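IPT/TIG domain-containing protein BACOVA_02650 (Bacteroides ovatus, PDB 5E7H) binds polysaccharide at the cell surface and probably captures xyloglucan before its transport into the periplasm for degradation. Local coordinates at residues 113-118 with 205-210. Numbering follows the deposited sequence.
Sequences SAPYVS and GKWMQC. With FMT (formic acid), chain C.
The loop at Pro-115 and Val-117 meets Trp-207 across a backbone gap in which the closest CA pair, Pro-115 and Lys-206, is 7.1 Å apart, too far for a sheet-like pairing, so the gap is spanned by the side chain of Trp-207. Residues 113-116 form a type VIa beta turn: a cis peptide bond precedes Pro-115, and Tyr-116 N bonds back to Ser-113 O at 2.8 Å. Tyr-116 has positive phi and is the centre of a classic gamma turn, closed by a weak bond from Val-117 N to Pro-115 O. Together these turns present the carbonyl of Val-117 to the indole. Trp-207 NE1 donates to Val-117 O at 2.8 Å, with an N-H...O angle of 151°. The oxygen lies close to the ring plane, at the indole edge, whereas the donor stands 43° out of the carbonyl plane and so does not follow a lone pair. A single hydrogen bond therefore fixes the pyrrole edge of the indole against the loop.

Apolar contacts brace the ring beside this bond. Pro-115 lies alongside Trp-207, its CB 3.8 Å from CZ2. The Val-117 and Trp-207 side chains run antiparallel to each other as they pass; with CG1 anti to its carbonyl carbon (chi1 -68°), the other methyl of Val-117, CG2, sits 3.9 Å from Trp-207 CD1. At the start of the turn, Ala-114 N bonds almost linearly to O2 of a formic acid molecule, probably from the crystallisation liquor, at 2.8 Å.

Both segments belong to the xyloglucan-binding domain, and the contact ties the loop between strands 105-108 and 121-126 to strand 207-213. Phe-167 of the adjacent strand 160-168 meets the Trp-207 ring edge-to-face and also touches Pro-115, while Tyr-251 of strand 246-259 packs on both residues. Val-14, from the IPT/TIG domain, touches Val-117 and Trp-207, which places this junction where the two domains meet.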
loop_
_atom_site.group_PDB
_atom_site.type_symbol
_atom_site.label_atom_id
_atom_site.label_comp_id
_atom_site.label_asym_id
_atom_site.label_seq_id
_atom_site.Cartn_x
_atom_site.Cartn_y
_atom_site.Cartn_z
ATOM N N SER A 113 -12.035 -9.282 -14.186
ATOM C CA SER A 113 -11.055 -8.426 -14.843
ATOM C C SER A 113 -10.186 -7.728 -13.824
ATOM O O SER A 113 -10.549 -7.597 -12.651
ATOM C CB SER A 113 -11.742 -7.382 -15.721
ATOM O OG SER A 113 -12.573 -6.558 -14.943
ATOM N N ALA A 114 -9.022 -7.263 -14.262
ATOM C CA ALA A 114 -8.111 -6.586 -13.359
ATOM C C ALA A 114 -8.789 -5.401 -12.647
ATOM O O ALA A 114 -9.583 -4.661 -13.267
ATOM C CB ALA A 114 -6.896 -6.106 -14.128
ATOM N N PRO A 115 -8.486 -5.206 -11.348
ATOM C CA PRO A 115 -7.453 -5.866 -10.536
ATOM C C PRO A 115 -7.925 -7.141 -9.803
ATOM O O PRO A 115 -7.233 -7.590 -8.886
ATOM C CB PRO A 115 -7.077 -4.774 -9.551
ATOM C CG PRO A 115 -8.396 -4.073 -9.298
ATOM C CD PRO A 115 -9.082 -4.058 -10.631
ATOM N N TYR A 116 -9.060 -7.668 -10.244
ATOM C CA TYR A 116 -9.626 -8.983 -9.862
ATOM C C TYR A 116 -10.219 -8.986 -8.464
ATOM O O TYR A 116 -11.366 -9.434 -8.314
ATOM C CB TYR A 116 -8.595 -10.120 -10.017
ATOM C CG TYR A 116 -8.032 -10.216 -11.408
ATOM C CD1 TYR A 116 -8.833 -10.610 -12.478
ATOM C CD2 TYR A 116 -6.708 -9.900 -11.651
ATOM C CE1 TYR A 116 -8.306 -10.688 -13.760
ATOM C CE2 TYR A 116 -6.180 -9.969 -12.922
ATOM C CZ TYR A 116 -6.984 -10.360 -13.964
ATOM O OH TYR A 116 -6.442 -10.426 -15.234
ATOM N N VAL A 117 -9.466 -8.521 -7.462
ATOM C CA VAL A 117 -9.961 -8.328 -6.109
ATOM C C VAL A 117 -9.713 -6.881 -5.685
ATOM O O VAL A 117 -8.833 -6.207 -6.228
ATOM C CB VAL A 117 -9.299 -9.310 -5.108
ATOM C CG1 VAL A 117 -9.755 -10.733 -5.408
ATOM C CG2 VAL A 117 -7.792 -9.229 -5.144
ATOM N N SER A 118 -10.534 -6.391 -4.759
ATOM C CA SER A 118 -10.311 -5.080 -4.159
ATOM C C SER A 118 -11.007 -5.028 -2.824
ATOM O O SER A 118 -11.958 -5.761 -2.572
ATOM C CB SER A 118 -10.816 -3.946 -5.065
ATOM O OG SER A 118 -12.216 -3.944 -5.176
ATOM N N GLY A 205 0.187 -7.871 -12.400
ATOM C CA GLY A 205 -0.890 -8.839 -12.379
ATOM C C GLY A 205 -1.340 -9.214 -10.996
ATOM O O GLY A 205 -2.106 -10.183 -10.847
ATOM N N LYS A 206 -0.849 -8.492 -9.994
ATOM C CA LYS A 206 -1.233 -8.721 -8.609
ATOM C C LYS A 206 -1.013 -7.454 -7.821
ATOM O O LYS A 206 -0.295 -6.558 -8.267
ATOM C CB LYS A 206 -0.424 -9.872 -8.009
ATOM C CG LYS A 206 1.069 -9.620 -7.947
ATOM C CD LYS A 206 1.805 -10.882 -7.510
ATOM C CE LYS A 206 3.298 -10.699 -7.550
ATOM N NZ LYS A 206 4.005 -11.928 -7.082
ATOM N N TRP A 207 -1.669 -7.347 -6.671
ATOM C CA TRP A 207 -1.467 -6.213 -5.793
ATOM C C TRP A 207 -0.108 -6.257 -5.108
ATOM O O TRP A 207 0.399 -7.340 -4.770
ATOM C CB TRP A 207 -2.549 -6.166 -4.733
ATOM C CG TRP A 207 -3.914 -5.740 -5.219
ATOM C CD1 TRP A 207 -4.949 -6.559 -5.564
ATOM C CD2 TRP A 207 -4.397 -4.397 -5.378
ATOM N NE1 TRP A 207 -6.034 -5.814 -5.944
ATOM C CE2 TRP A 207 -5.724 -4.485 -5.841
ATOM C CE3 TRP A 207 -3.829 -3.130 -5.194
ATOM C CZ2 TRP A 207 -6.494 -3.373 -6.099
ATOM C CZ3 TRP A 207 -4.601 -2.004 -5.457
ATOM C CH2 TRP A 207 -5.925 -2.138 -5.903
ATOM N N MET A 208 0.478 -5.079 -4.921
ATOM C CA MET A 208 1.684 -4.930 -4.115
ATOM C C MET A 208 1.521 -3.756 -3.173
ATOM O O MET A 208 0.716 -2.834 -3.431
ATOM C CB MET A 208 2.918 -4.720 -4.994
ATOM C CG MET A 208 2.784 -3.597 -5.963
ATOM S SD MET A 208 4.315 -3.337 -6.905
ATOM C CE MET A 208 3.728 -2.154 -8.114
ATOM N N GLN A 209 2.271 -3.796 -2.080
ATOM C CA GLN A 209 2.408 -2.633 -1.235
ATOM C C GLN A 209 3.556 -1.786 -1.754
ATOM O O GLN A 209 4.659 -2.287 -1.969
ATOM C CB GLN A 209 2.664 -3.031 0.207
ATOM C CG GLN A 209 2.948 -1.834 1.108
ATOM C CD GLN A 209 3.167 -2.271 2.551
ATOM O OE1 GLN A 209 2.247 -2.268 3.371
ATOM N NE2 GLN A 209 4.370 -2.707 2.838
ATOM N N CYS A 210 3.292 -0.498 -1.936
ATOM C CA CYS A 210 4.306 0.489 -2.265
ATOM C C CYS A 210 4.528 1.379 -1.050
ATOM O O CYS A 210 3.580 1.674 -0.323
ATOM C CB CYS A 210 3.877 1.356 -3.442
ATOM S SG CYS A 210 3.554 0.434 -4.960
HETATM C C FMT C . -8.653 -8.351 -17.789
HETATM O O1 FMT C . -8.251 -9.542 -17.785
HETATM O O2 FMT C . -8.201 -7.551 -16.929
#